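Long-range contact in putative ferritin-like diiron-carboxylate protein TM1526 (Thermotoga maritima, PDB 1VJX), which is of unknown function but, as a ferritin-like member of the rubrerythrin family, probably binds a pair of iron ions and may act as an oxidoreductase: residues 111-123 and 133-145. Numbering follows the deposited sequence.
Sequences VEKDSIILYYELK and KTVKKIIDQEKEH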
loop_
_atom_site.group_PDB
_atom_site.type_symbol
_atom_site.label_atom_id
_atom_site.label_comp_id
_atom_site.label_asym_id
_atom_site.label_seq_id
_atom_site.Cartn_x
_atom_site.Cartn_y
_atom_site.Cartn_z
ATOM N N VAL A 111 -8.185 -1.418 -3.164
ATOM C CA VAL A 111 -6.961 -0.650 -3.341
ATOM C C VAL A 111 -5.731 -1.409 -2.852
ATOM O O VAL A 111 -4.643 -1.227 -3.392
ATOM C CB VAL A 111 -6.973 0.791 -2.709
ATOM C CG1 VAL A 111 -8.241 1.568 -3.084
ATOM C CG2 VAL A 111 -6.820 0.729 -1.237
ATOM N N GLU A 112 -5.881 -2.233 -1.821
ATOM C CA GLU A 112 -4.767 -3.041 -1.367
ATOM C C GLU A 112 -4.290 -3.997 -2.503
ATOM O O GLU A 112 -3.117 -4.082 -2.805
ATOM C CB GLU A 112 -5.165 -3.833 -0.114
ATOM C CG GLU A 112 -4.062 -4.711 0.452
ATOM C CD GLU A 112 -2.811 -3.911 0.804
ATOM O OE1 GLU A 112 -2.917 -2.688 1.058
ATOM O OE2 GLU A 112 -1.710 -4.516 0.838
ATOM N N LYS A 113 -5.217 -4.676 -3.145
ATOM C CA LYS A 113 -4.889 -5.482 -4.280
ATOM C C LYS A 113 -4.193 -4.703 -5.393
ATOM O O LYS A 113 -3.283 -5.236 -6.028
ATOM C CB LYS A 113 -6.154 -6.202 -4.777
ATOM C CG LYS A 113 -6.561 -7.323 -3.810
ATOM C CD LYS A 113 -7.457 -8.402 -4.428
ATOM C CE LYS A 113 -8.863 -7.941 -4.657
ATOM N NZ LYS A 113 -9.831 -9.069 -4.542
ATOM N N ASP A 114 -4.583 -3.435 -5.596
ATOM C CA ASP A 114 -4.003 -2.605 -6.645
ATOM C C ASP A 114 -2.555 -2.271 -6.286
ATOM O O ASP A 114 -1.630 -2.377 -7.115
ATOM C CB ASP A 114 -4.803 -1.336 -6.789
ATOM C CG ASP A 114 -6.127 -1.520 -7.532
ATOM O OD1 ASP A 114 -6.358 -2.522 -8.212
ATOM O OD2 ASP A 114 -6.969 -0.610 -7.560
ATOM N N SER A 115 -2.355 -1.925 -5.017
ATOM C CA SER A 115 -1.031 -1.644 -4.473
ATOM C C SER A 115 -0.107 -2.875 -4.443
ATOM O O SER A 115 1.107 -2.761 -4.647
ATOM C CB SER A 115 -1.205 -1.092 -3.082
ATOM O OG SER A 115 -2.056 0.046 -3.139
ATOM N N ILE A 116 -0.675 -4.052 -4.207
ATOM C CA ILE A 116 0.146 -5.280 -4.220
ATOM C C ILE A 116 0.765 -5.552 -5.601
ATOM O O ILE A 116 1.959 -5.868 -5.703
ATOM C CB ILE A 116 -0.635 -6.453 -3.636
ATOM C CG1 ILE A 116 -0.758 -6.219 -2.132
ATOM C CG2 ILE A 116 0.064 -7.802 -3.895
ATOM C CD1 ILE A 116 -1.648 -7.170 -1.397
ATOM N N ILE A 117 -0.041 -5.379 -6.645
ATOM C CA ILE A 117 0.430 -5.541 -8.013
ATOM C C ILE A 117 1.589 -4.610 -8.236
ATOM O O ILE A 117 2.624 -4.988 -8.790
ATOM C CB ILE A 117 -0.689 -5.257 -9.047
ATOM C CG1 ILE A 117 -1.803 -6.273 -8.911
ATOM C CG2 ILE A 117 -0.141 -5.278 -10.482
ATOM C CD1 ILE A 117 -2.803 -6.303 -10.025
ATOM N N LEU A 118 1.431 -3.374 -7.768
ATOM C CA LEU A 118 2.468 -2.368 -7.986
ATOM C C LEU A 118 3.772 -2.698 -7.252
ATOM O O LEU A 118 4.879 -2.472 -7.761
ATOM C CB LEU A 118 2.005 -0.980 -7.616
ATOM C CG LEU A 118 3.255 -0.039 -7.691
ATOM C CD1 LEU A 118 3.360 0.674 -9.030
ATOM C CD2 LEU A 118 3.293 0.880 -6.561
ATOM N N TYR A 119 3.675 -3.146 -6.019
ATOM C CA TYR A 119 4.906 -3.511 -5.337
ATOM C C TYR A 119 5.576 -4.721 -5.991
ATOM O O TYR A 119 6.789 -4.800 -5.936
ATOM C CB TYR A 119 4.696 -3.809 -3.846
ATOM C CG TYR A 119 3.918 -2.753 -3.089
ATOM C CD1 TYR A 119 4.182 -1.407 -3.256
ATOM C CD2 TYR A 119 2.882 -3.134 -2.208
ATOM C CE1 TYR A 119 3.456 -0.437 -2.582
ATOM C CE2 TYR A 119 2.139 -2.171 -1.544
ATOM C CZ TYR A 119 2.446 -0.822 -1.731
ATOM O OH TYR A 119 1.712 0.115 -1.072
ATOM N N TYR A 120 4.808 -5.678 -6.545
ATOM C CA TYR A 120 5.402 -6.744 -7.319
ATOM C C TYR A 120 6.164 -6.158 -8.543
ATOM O O TYR A 120 7.279 -6.547 -8.835
ATOM C CB TYR A 120 4.361 -7.800 -7.747
ATOM C CG TYR A 120 4.106 -8.914 -6.719
ATOM C CD1 TYR A 120 5.137 -9.754 -6.293
ATOM C CD2 TYR A 120 2.828 -9.151 -6.199
ATOM C CE1 TYR A 120 4.912 -10.798 -5.351
ATOM C CE2 TYR A 120 2.591 -10.223 -5.232
ATOM C CZ TYR A 120 3.645 -11.020 -4.819
ATOM O OH TYR A 120 3.459 -12.049 -3.900
ATOM N N GLU A 121 5.563 -5.172 -9.207
ATOM C CA GLU A 121 6.154 -4.572 -10.392
ATOM C C GLU A 121 7.491 -4.000 -10.068
ATOM O O GLU A 121 8.448 -4.262 -10.788
ATOM C CB GLU A 121 5.212 -3.542 -11.020
ATOM C CG GLU A 121 4.063 -4.248 -11.757
ATOM C CD GLU A 121 2.920 -3.334 -12.202
ATOM O OE1 GLU A 121 2.716 -2.272 -11.583
ATOM O OE2 GLU A 121 2.223 -3.686 -13.186
ATOM N N LEU A 122 7.536 -3.268 -8.953
ATOM C CA LEU A 122 8.729 -2.631 -8.405
ATOM C C LEU A 122 9.842 -3.621 -8.083
ATOM O O LEU A 122 11.020 -3.407 -8.434
ATOM C CB LEU A 122 8.381 -1.892 -7.096
ATOM C CG LEU A 122 9.609 -1.396 -6.290
ATOM C CD1 LEU A 122 10.480 -0.439 -7.141
ATOM C CD2 LEU A 122 9.227 -0.752 -4.953
ATOM N N LYS A 123 9.468 -4.697 -7.414
ATOM C CA LYS A 123 10.400 -5.743 -7.092
ATOM C C LYS A 123 11.092 -6.342 -8.314
ATOM O O LYS A 123 12.317 -6.537 -8.326
ATOM C CB LYS A 123 9.742 -6.818 -6.276
ATOM C CG LYS A 123 10.777 -7.754 -5.662
ATOM C CD LYS A 123 10.249 -8.733 -4.557
ATOM C CE LYS A 123 9.290 -9.746 -5.135
ATOM N NZ LYS A 123 10.024 -10.824 -5.848
ATOM N N LYS A 133 14.972 -8.202 -1.691
ATOM C CA LYS A 133 14.578 -8.898 -0.449
ATOM C C LYS A 133 13.781 -7.961 0.471
ATOM O O LYS A 133 12.792 -8.381 1.087
ATOM C CB LYS A 133 15.791 -9.554 0.262
ATOM C CG LYS A 133 15.596 -9.854 1.782
ATOM C CD LYS A 133 16.207 -11.197 2.215
ATOM N N THR A 134 14.148 -6.679 0.496
ATOM C CA THR A 134 13.483 -5.700 1.357
ATOM C C THR A 134 12.032 -5.505 0.913
ATOM O O THR A 134 11.114 -5.426 1.729
ATOM C CB THR A 134 14.250 -4.341 1.366
ATOM O OG1 THR A 134 15.559 -4.460 1.978
ATOM C CG2 THR A 134 13.543 -3.339 2.225
ATOM N N VAL A 135 11.841 -5.464 -0.389
ATOM C CA VAL A 135 10.521 -5.284 -0.967
ATOM C C VAL A 135 9.658 -6.536 -0.875
ATOM O O VAL A 135 8.458 -6.411 -0.725
ATOM C CB VAL A 135 10.599 -4.764 -2.460
ATOM C CG1 VAL A 135 9.225 -4.590 -3.045
ATOM C CG2 VAL A 135 11.426 -3.430 -2.560
ATOM N N LYS A 136 10.247 -7.720 -0.992
ATOM C CA LYS A 136 9.509 -8.969 -0.746
ATOM C C LYS A 136 8.941 -9.079 0.688
ATOM O O LYS A 136 7.848 -9.579 0.878
ATOM C CB LYS A 136 10.388 -10.193 -1.022
ATOM C CG LYS A 136 9.627 -11.499 -0.794
ATOM C CD LYS A 136 10.107 -12.667 -1.609
ATOM C CE LYS A 136 9.016 -13.809 -1.691
ATOM N NZ LYS A 136 9.116 -14.758 -0.567
ATOM N N LYS A 137 9.720 -8.650 1.677
ATOM C CA LYS A 137 9.256 -8.529 3.051
ATOM C C LYS A 137 7.989 -7.671 3.162
ATOM O O LYS A 137 7.003 -8.085 3.788
ATOM C CB LYS A 137 10.379 -7.962 3.937
ATOM C CG LYS A 137 10.201 -8.233 5.441
ATOM C CD LYS A 137 11.378 -7.659 6.255
ATOM C CE LYS A 137 10.969 -7.253 7.693
ATOM N NZ LYS A 137 10.527 -8.428 8.559
ATOM N N ILE A 138 8.014 -6.505 2.508
ATOM C CA ILE A 138 6.872 -5.580 2.466
ATOM C C ILE A 138 5.655 -6.195 1.784
ATOM O O ILE A 138 4.538 -6.055 2.264
ATOM C CB ILE A 138 7.275 -4.243 1.763
ATOM C CG1 ILE A 138 8.279 -3.441 2.629
ATOM C CG2 ILE A 138 6.049 -3.335 1.468
ATOM C CD1 ILE A 138 8.882 -2.251 1.920
ATOM N N ILE A 139 5.880 -6.845 0.646
ATOM C CA ILE A 139 4.837 -7.555 -0.063
ATOM C C ILE A 139 4.156 -8.638 0.805
ATOM O O ILE A 139 2.934 -8.720 0.826
ATOM C CB ILE A 139 5.404 -8.176 -1.362
ATOM C CG1 ILE A 139 5.647 -7.089 -2.423
ATOM C CG2 ILE A 139 4.422 -9.220 -1.942
ATOM C CD1 ILE A 139 6.453 -7.585 -3.674
ATOM N N ASP A 140 4.957 -9.477 1.458
ATOM C CA ASP A 140 4.476 -10.460 2.410
ATOM C C ASP A 140 3.646 -9.840 3.506
ATOM O O ASP A 140 2.608 -10.353 3.831
ATOM C CB ASP A 140 5.630 -11.222 3.032
ATOM C CG ASP A 140 6.271 -12.189 2.076
ATOM O OD1 ASP A 140 5.549 -12.717 1.164
ATOM O OD2 ASP A 140 7.495 -12.514 2.199
ATOM N N GLN A 141 4.087 -8.721 4.067
ATOM C CA GLN A 141 3.306 -8.026 5.093
ATOM C C GLN A 141 2.032 -7.427 4.503
ATOM O O GLN A 141 1.003 -7.411 5.140
ATOM C CB GLN A 141 4.162 -6.951 5.787
ATOM C CG GLN A 141 5.078 -7.538 6.874
ATOM C CD GLN A 141 6.382 -6.736 7.187
ATOM O OE1 GLN A 141 6.588 -5.622 6.713
ATOM N NE2 GLN A 141 7.262 -7.358 7.966
ATOM N N GLU A 142 2.114 -6.907 3.278
ATOM C CA GLU A 142 0.943 -6.335 2.611
ATOM C C GLU A 142 -0.078 -7.427 2.355
ATOM O O GLU A 142 -1.266 -7.175 2.434
ATOM C CB GLU A 142 1.326 -5.658 1.303
ATOM C CG GLU A 142 2.103 -4.355 1.479
ATOM C CD GLU A 142 1.317 -3.251 2.169
ATOM O OE1 GLU A 142 0.067 -3.389 2.266
ATOM O OE2 GLU A 142 1.955 -2.247 2.609
ATOM N N LYS A 143 0.399 -8.639 2.052
ATOM C CA LYS A 143 -0.484 -9.756 1.738
ATOM C C LYS A 143 -1.155 -10.302 2.998
ATOM O O LYS A 143 -2.238 -10.857 2.928
ATOM C CB LYS A 143 0.286 -10.871 1.065
ATOM C CG LYS A 143 0.658 -10.666 -0.398
ATOM C CD LYS A 143 1.074 -12.029 -1.017
ATOM C CE LYS A 143 2.481 -12.462 -0.604
ATOM N NZ LYS A 143 2.525 -13.885 -0.399
ATOM N N GLU A 144 -0.499 -10.143 4.145
ATOM C CA GLU A 144 -1.133 -10.355 5.463
ATOM C C GLU A 144 -2.167 -9.274 5.843
ATOM O O GLU A 144 -3.114 -9.568 6.543
ATOM C CB GLU A 144 -0.077 -10.413 6.570
ATOM C CG GLU A 144 0.781 -11.673 6.574
ATOM C CD GLU A 144 -0.019 -12.916 6.811
ATOM O OE1 GLU A 144 -1.087 -12.844 7.487
ATOM O OE2 GLU A 144 0.430 -13.970 6.309
ATOM N N HIS A 145 -1.963 -8.024 5.415
ATOM C CA HIS A 145 -2.947 -6.973 5.651
ATOM C C HIS A 145 -4.186 -7.383 4.931
ATOM O O HIS A 145 -5.275 -7.321 5.475
ATOM C CB HIS A 145 -2.527 -5.628 5.057
ATOM C CG HIS A 145 -1.416 -4.954 5.787
ATOM N ND1 HIS A 145 -1.121 -3.607 5.620
ATOM C CD2 HIS A 145 -0.533 -5.428 6.697
ATOM C CE1 HIS A 145 -0.091 -3.296 6.384
ATOM N NE2 HIS A 145 0.281 -4.379 7.051
#
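Ile139 fills the middle of this antiparallel helix pair, whose axes approach to 9.6 Å. With CG1 anti to the carbonyl carbon (chi1 -74°), CG2 is left anti to the backbone N and the two arms diverge: CG2 sits over one face of the Tyr120 ring, 3.9 Å from the ring centroid, a CH-pi contact, and CG1 lies 3.7 Å from Tyr119 CB. A beta-branched residue suits the place, since CG2 covers the Tyr120 ring while the longer arm reaches Tyr119 and, through CD1, the Tyr120 ring as well. Toward the outer side, the aliphatic part of Lys143 crosses the end of Tyr120, CE lying 3.5 Å from OH, while its NZ forms a salt bridge with Asp140, to which Lys136 adds a longer one. Long lysine chains can thus cover apolar groups yet keep their charge at the surface. Lys123 likewise lays CD 3.8 Å from Lys136 CB.

Deeper in the bundle, Glu142 passes its CG obliquely by Tyr119 CE2 at 3.7 Å and turns its carboxylate to that of Glu112. Glu112 OE2 lies 2.5 Å from Glu142 OE1, the two planes only 22° apart. Behind them, a weak hydrogen bond links His58 and Glu142 OE2, and Glu26 and Glu55 bring further carboxylates close. Such a buried cluster is consistent with the diiron-carboxylate site of ferritin-like four-helix bundles, where closely set carboxylates and histidine nitrogens hold two irons.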